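Local coordinates for predicted metal-dependent hydrolase of the TIM-barrel fold (Lactobacillus casei, PDB 2QPX), which is of unknown function but binds two zinc ions and is probably a metal-dependent hydrolase of the TIM-barrel amidohydrolase type, at residues G241-M246 with Y266-E271; P80-Y85 with S320-M325. All coordinates share one frame; numbering follows the deposited sequence.

Contact 1 (G241-M246 with Y266-E271); sequences GNPLLM and YPYHRE
Asn242 and Tyr268 bring the two backbones closest, their CA atoms 6.0 Å apart, and further along, Leu244 and Glu271 come to 6.6 Å between CA atoms, where the 3-10 turn 243-246 passes the first turn of helix 269-278. The Tyr268 ring lies flat against the loop: Asn242 CA sits 3.7 Å from the ring centroid and only 9° off its normal, a CH-pi contact over the face. With CG anti to the backbone N (chi1 -175°), the Asn242 amide stays over the same ring, its plane 23° from the ring's. Pro267 CG covers the opposite face, making a sandwich of the tyrosine, and Pro243 CD presses on Tyr268 CB at 3.4 Å. Both segments come from the connections that follow neighbouring barrel strands, 225-229 and 260-264, which carry the zinc ligands His228 and His264. Without the Tyr268 ring, as with an alanine here, Asn242 and Pro267 would probably be left facing a gap, and the Met238 carbonyl without the hydroxyl bonded to it. Asn242 OD1 turns back on its own chain in an Asx turn, accepting from Leu244 N at 3.0 Å with the donor tilted out of the carbonyl plane. The amide's other end, ND2, donates to a water at 3.0 Å; that water in turn donates to Glu271 OE2, so the link between the two polar groups is indirect. Glu271 CG lies against Leu244 CD1 at 3.8 Å. Tyr239 of the second subunit packs on Asn242, and Leu244 of the third subunit packs on Tyr268.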
loop_
_atom_site.group_PDB
_atom_site.type_symbol
_atom_site.label_atom_id
_atom_site.label_comp_id
_atom_site.label_asym_id
_atom_site.label_seq_id
_atom_site.Cartn_x
_atom_site.Cartn_y
_atom_site.Cartn_z
ATOM N N GLY A 241 7.828 -2.795 -10.767
ATOM C CA GLY A 241 6.677 -3.589 -11.177
ATOM C C GLY A 241 5.342 -2.923 -10.909
ATOM O O GLY A 241 4.312 -3.601 -10.982
ATOM N N ASN A 242 5.365 -1.651 -10.495
ATOM C CA ASN A 242 4.145 -0.890 -10.220
ATOM C C ASN A 242 3.490 -0.575 -11.583
ATOM O O ASN A 242 4.072 0.124 -12.419
ATOM C CB ASN A 242 4.477 0.399 -9.455
ATOM C CG ASN A 242 3.246 1.185 -9.028
ATOM O OD1 ASN A 242 2.194 1.159 -9.691
ATOM N ND2 ASN A 242 3.378 1.924 -7.904
ATOM N N PRO A 243 2.259 -1.056 -11.817
ATOM C CA PRO A 243 1.689 -0.887 -13.141
ATOM C C PRO A 243 1.302 0.551 -13.506
ATOM O O PRO A 243 1.067 0.819 -14.688
ATOM C CB PRO A 243 0.464 -1.798 -13.093
ATOM C CG PRO A 243 0.050 -1.783 -11.668
ATOM C CD PRO A 243 1.354 -1.767 -10.912
ATOM N N LEU A 244 1.304 1.474 -12.541
ATOM C CA LEU A 244 1.170 2.897 -12.875
ATOM C C LEU A 244 2.289 3.329 -13.831
ATOM O O LEU A 244 2.104 4.271 -14.603
ATOM C CB LEU A 244 1.199 3.766 -11.624
ATOM C CG LEU A 244 0.103 3.562 -10.573
ATOM C CD1 LEU A 244 0.290 4.491 -9.373
ATOM C CD2 LEU A 244 -1.297 3.699 -11.222
ATOM N N LEU A 245 3.420 2.623 -13.800
ATOM C CA LEU A 245 4.539 2.958 -14.669
ATOM C C LEU A 245 4.232 2.655 -16.149
ATOM O O LEU A 245 4.902 3.172 -17.048
ATOM C CB LEU A 245 5.805 2.239 -14.215
ATOM C CG LEU A 245 6.337 2.608 -12.822
ATOM C CD1 LEU A 245 7.409 1.615 -12.346
ATOM C CD2 LEU A 245 6.821 4.042 -12.806
HETATM N N MSE A 246 3.177 1.854 -16.394
HETATM C CA MSE A 246 2.745 1.500 -17.746
HETATM C C MSE A 246 1.842 2.537 -18.394
HETATM O O MSE A 246 1.347 2.311 -19.485
HETATM C CB MSE A 246 1.947 0.171 -17.752
HETATM C CG MSE A 246 2.735 -1.002 -17.283
HETATM SE SE MSE A 246 1.663 -2.553 -17.225
HETATM C CE MSE A 246 1.366 -2.754 -19.016
ATOM N N TYR A 266 -0.356 -7.976 -7.223
ATOM C CA TYR A 266 0.106 -7.802 -5.819
ATOM C C TYR A 266 1.590 -7.453 -5.731
ATOM O O TYR A 266 2.417 -8.150 -6.356
ATOM C CB TYR A 266 -0.153 -9.099 -5.085
ATOM C CG TYR A 266 0.230 -9.124 -3.600
ATOM C CD1 TYR A 266 1.520 -9.467 -3.206
ATOM C CD2 TYR A 266 -0.680 -8.804 -2.622
ATOM C CE1 TYR A 266 1.882 -9.472 -1.862
ATOM C CE2 TYR A 266 -0.351 -8.844 -1.272
ATOM C CZ TYR A 266 0.930 -9.181 -0.904
ATOM O OH TYR A 266 1.260 -9.226 0.431
ATOM N N PRO A 267 1.975 -6.441 -4.912
ATOM C CA PRO A 267 1.172 -5.666 -3.967
ATOM C C PRO A 267 0.454 -4.454 -4.540
ATOM O O PRO A 267 -0.038 -3.654 -3.775
ATOM C CB PRO A 267 2.219 -5.246 -2.919
ATOM C CG PRO A 267 3.353 -4.998 -3.737
ATOM C CD PRO A 267 3.390 -6.119 -4.766
ATOM N N TYR A 268 0.410 -4.366 -5.882
ATOM C CA TYR A 268 -0.105 -3.195 -6.605
ATOM C C TYR A 268 -1.487 -3.445 -7.202
ATOM O O TYR A 268 -1.871 -2.870 -8.219
ATOM C CB TYR A 268 0.861 -2.814 -7.699
ATOM C CG TYR A 268 2.286 -2.617 -7.262
ATOM C CD1 TYR A 268 2.657 -1.542 -6.488
ATOM C CD2 TYR A 268 3.270 -3.498 -7.684
ATOM C CE1 TYR A 268 3.975 -1.349 -6.104
ATOM C CE2 TYR A 268 4.623 -3.307 -7.304
ATOM C CZ TYR A 268 4.946 -2.242 -6.504
ATOM O OH TYR A 268 6.262 -2.044 -6.119
ATOM N N HIS A 269 -2.255 -4.292 -6.538
ATOM C CA HIS A 269 -3.618 -4.595 -6.964
ATOM C C HIS A 269 -4.592 -3.410 -6.867
ATOM O O HIS A 269 -5.470 -3.308 -7.727
ATOM C CB HIS A 269 -4.122 -5.845 -6.238
ATOM C CG HIS A 269 -3.971 -5.761 -4.764
ATOM N ND1 HIS A 269 -2.754 -5.908 -4.135
ATOM C CD2 HIS A 269 -4.866 -5.403 -3.801
ATOM C CE1 HIS A 269 -2.919 -5.681 -2.838
ATOM N NE2 HIS A 269 -4.200 -5.395 -2.609
ATOM N N ARG A 270 -4.432 -2.488 -5.919
ATOM C CA ARG A 270 -5.282 -1.288 -5.914
ATOM C C ARG A 270 -4.958 -0.437 -7.146
ATOM O O ARG A 270 -5.811 0.170 -7.747
ATOM C CB ARG A 270 -5.131 -0.450 -4.636
ATOM C CG ARG A 270 -5.899 -0.981 -3.424
ATOM C CD ARG A 270 -5.730 -0.094 -2.157
ATOM N NE ARG A 270 -6.755 -0.396 -1.127
ATOM C CZ ARG A 270 -6.600 -0.238 0.185
ATOM N NH1 ARG A 270 -5.423 0.093 0.704
ATOM N NH2 ARG A 270 -7.614 -0.470 0.997
ATOM N N GLU A 271 -3.694 -0.382 -7.506
ATOM C CA GLU A 271 -3.268 0.396 -8.664
ATOM C C GLU A 271 -3.856 -0.215 -9.929
ATOM O O GLU A 271 -4.357 0.510 -10.797
ATOM C CB GLU A 271 -1.727 0.509 -8.727
ATOM C CG GLU A 271 -1.063 1.393 -7.675
ATOM C CD GLU A 271 -0.900 0.784 -6.302
ATOM O OE1 GLU A 271 -1.276 -0.366 -6.038
ATOM O OE2 GLU A 271 -0.358 1.525 -5.439
HETATM O O HOH W 1 1.480 3.458 -6.130
#

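Contact 2 (P80-Y85 with S320-M325); sequences PGYATY and STYPEM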
loop_
_atom_site.group_PDB
_atom_site.type_symbol
_atom_site.label_atom_id
_atom_site.label_comp_id
_atom_site.label_asym_id
_atom_site.label_seq_id
_atom_site.Cartn_x
_atom_site.Cartn_y
_atom_site.Cartn_z
ATOM N N PRO A 80 -2.300 -43.595 -15.135
ATOM C CA PRO A 80 -3.749 -43.642 -14.855
ATOM C C PRO A 80 -4.126 -42.973 -13.532
ATOM O O PRO A 80 -5.105 -42.217 -13.467
ATOM C CB PRO A 80 -4.079 -45.163 -14.832
ATOM C CG PRO A 80 -2.918 -45.818 -15.347
ATOM C CD PRO A 80 -1.725 -44.945 -15.285
ATOM N N GLY A 81 -3.340 -43.240 -12.502
ATOM C CA GLY A 81 -3.576 -42.608 -11.188
ATOM C C GLY A 81 -3.453 -41.092 -11.281
ATOM O O GLY A 81 -4.275 -40.370 -10.730
ATOM N N TYR A 82 -2.435 -40.628 -11.973
ATOM C CA TYR A 82 -2.210 -39.177 -12.078
ATOM C C TYR A 82 -3.364 -38.500 -12.819
ATOM O O TYR A 82 -3.805 -37.410 -12.422
ATOM C CB TYR A 82 -0.875 -38.908 -12.736
ATOM C CG TYR A 82 -0.326 -37.479 -12.590
ATOM C CD1 TYR A 82 -0.304 -36.839 -11.349
ATOM C CD2 TYR A 82 0.273 -36.838 -13.656
ATOM C CE1 TYR A 82 0.254 -35.584 -11.216
ATOM C CE2 TYR A 82 0.820 -35.573 -13.536
ATOM C CZ TYR A 82 0.859 -34.972 -12.304
ATOM O OH TYR A 82 1.440 -33.699 -12.162
ATOM N N ALA A 83 -3.866 -39.118 -13.892
ATOM C CA ALA A 83 -5.024 -38.574 -14.575
ATOM C C ALA A 83 -6.241 -38.555 -13.637
ATOM O O ALA A 83 -6.971 -37.572 -13.572
ATOM C CB ALA A 83 -5.317 -39.359 -15.887
ATOM N N THR A 84 -6.473 -39.651 -12.921
ATOM C CA THR A 84 -7.568 -39.698 -11.953
ATOM C C THR A 84 -7.479 -38.562 -10.932
ATOM O O THR A 84 -8.452 -37.869 -10.669
ATOM C CB THR A 84 -7.579 -41.064 -11.188
ATOM O OG1 THR A 84 -7.822 -42.113 -12.134
ATOM C CG2 THR A 84 -8.643 -41.090 -10.096
ATOM N N TYR A 85 -6.283 -38.388 -10.423
ATOM C CA TYR A 85 -6.001 -37.370 -9.388
ATOM C C TYR A 85 -6.220 -35.945 -9.913
ATOM O O TYR A 85 -6.912 -35.130 -9.291
ATOM C CB TYR A 85 -4.577 -37.542 -8.898
ATOM C CG TYR A 85 -4.203 -36.656 -7.730
ATOM C CD1 TYR A 85 -4.883 -36.744 -6.514
ATOM C CD2 TYR A 85 -3.185 -35.716 -7.845
ATOM C CE1 TYR A 85 -4.551 -35.940 -5.449
ATOM C CE2 TYR A 85 -2.845 -34.895 -6.759
ATOM C CZ TYR A 85 -3.540 -35.026 -5.564
ATOM O OH TYR A 85 -3.229 -34.201 -4.490
ATOM N N SER A 320 1.481 -23.893 -11.781
ATOM C CA SER A 320 2.267 -24.842 -12.554
ATOM C C SER A 320 2.405 -26.106 -11.772
ATOM O O SER A 320 2.088 -26.169 -10.580
ATOM C CB SER A 320 3.687 -24.346 -12.887
ATOM O OG SER A 320 4.590 -24.440 -11.816
ATOM N N THR A 321 2.965 -27.092 -12.468
ATOM C CA THR A 321 3.623 -28.260 -11.880
ATOM C C THR A 321 2.668 -29.347 -11.375
ATOM O O THR A 321 2.700 -30.466 -11.869
ATOM C CB THR A 321 4.655 -27.805 -10.785
ATOM O OG1 THR A 321 5.625 -26.944 -11.375
ATOM C CG2 THR A 321 5.371 -29.020 -10.125
ATOM N N TYR A 322 1.823 -29.017 -10.408
ATOM C CA TYR A 322 0.923 -29.949 -9.791
ATOM C C TYR A 322 -0.465 -29.403 -9.604
ATOM O O TYR A 322 -0.650 -28.211 -9.393
ATOM C CB TYR A 322 1.493 -30.357 -8.432
ATOM C CG TYR A 322 2.663 -31.334 -8.398
ATOM C CD1 TYR A 322 2.726 -32.435 -9.245
ATOM C CD2 TYR A 322 3.675 -31.189 -7.466
ATOM C CE1 TYR A 322 3.751 -33.372 -9.124
ATOM C CE2 TYR A 322 4.684 -32.115 -7.329
ATOM C CZ TYR A 322 4.731 -33.208 -8.172
ATOM O OH TYR A 322 5.749 -34.096 -7.990
ATOM N N PRO A 323 -1.475 -30.288 -9.613
ATOM C CA PRO A 323 -2.858 -29.821 -9.513
ATOM C C PRO A 323 -3.216 -29.155 -8.205
ATOM O O PRO A 323 -4.147 -28.352 -8.175
ATOM C CB PRO A 323 -3.687 -31.077 -9.774
ATOM C CG PRO A 323 -2.768 -32.222 -9.353
ATOM C CD PRO A 323 -1.399 -31.756 -9.816
ATOM N N GLU A 324 -2.479 -29.451 -7.139
ATOM C CA GLU A 324 -2.722 -28.745 -5.864
ATOM C C GLU A 324 -2.607 -27.232 -5.992
ATOM O O GLU A 324 -3.315 -26.504 -5.291
ATOM C CB GLU A 324 -1.755 -29.195 -4.769
ATOM C CG GLU A 324 -1.928 -30.619 -4.309
ATOM C CD GLU A 324 -1.165 -31.675 -5.120
ATOM O OE1 GLU A 324 -0.750 -31.435 -6.262
ATOM O OE2 GLU A 324 -1.072 -32.822 -4.619
HETATM N N MSE A 325 -1.682 -26.756 -6.822
HETATM C CA MSE A 325 -1.498 -25.327 -6.924
HETATM C C MSE A 325 -2.690 -24.721 -7.654
HETATM O O MSE A 325 -3.124 -23.618 -7.326
HETATM C CB MSE A 325 -0.185 -24.984 -7.613
HETATM C CG MSE A 325 0.147 -23.484 -7.679
HETATM SE SE MSE A 325 1.944 -23.161 -8.261
HETATM C CE MSE A 325 1.899 -21.189 -8.229
#
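Tyr82 and Tyr85, almost one turn apart on helix 79-92, project like two prongs against the loop and first turn of helix 323-342, and Pro323 meets both. The backbones stay well apart, with 8.2 Å between the CA atoms of Tyr85 and Pro323, so the rings and the proline fill the distance. Pro323 is the bump, seated between the Tyr85 ring, the hydroxyl end of Tyr82, and Asn86, Ile89 and Phe90 further along helix 79-92; its CG rests 3.7 Å from Tyr85 CE2. Both tyrosines have CG anti to the backbone N (chi1 -174° in Tyr85), which carries the rings out from the helix, so that their far ends meet 320-325. Tyr82 ends in a notch between Tyr322 and the backbone of Thr321: its OH comes at the edge of the Tyr322 ring, 3.4 Å from CD1, and the two side chains cross at about a right angle. That hydroxyl hydrogen-bonds to the carbonyl of Ile23. The loop 320-322 follows short strand 313-314 and the zinc ligand Asp318, so helix 79-92 packs against the chain on its way from the metal site into helix 323-342. Beside Pro323, Tyr85 OH donates to Glu324 OE2 at 2.6 Å, meeting the carboxylate from above, 60° out of its plane. The glutamate chain, bent at chi2, brings the carboxylate to the edge of the Tyr85 ring, their planes 59° apart. Arg30 forms a salt bridge with the same OE2, a second grip on this buried oxygen that would be expected to favour the charged form. Ala63 and Phe66 of helix 54-66 pack on the Tyr85 ring.

Overall arrangement
Contact 1 and contact 2 lie on opposite sides of the chain's centre, their centres 32 Å apart and their nearest atoms about 13 Å apart, without touching. Along the chain, contact 1 is nested inside the long loop that contact 2 closes. Three of their segments, 241-246, 266-271 and 320-325, come after strands of one parallel sheet, 225-229, 260-264 and 313-314; the fourth, 80-85, belongs to helix 79-92, just before strand 95-101 of the other sheet. Each contact thus includes chain that has left the zinc-binding end of a strand; Gly241 and the Thr321 side chain are each about 11 Å from a zinc ion. Contact 1 also meets the second and third subunits, whereas contact 2 is built within one chain.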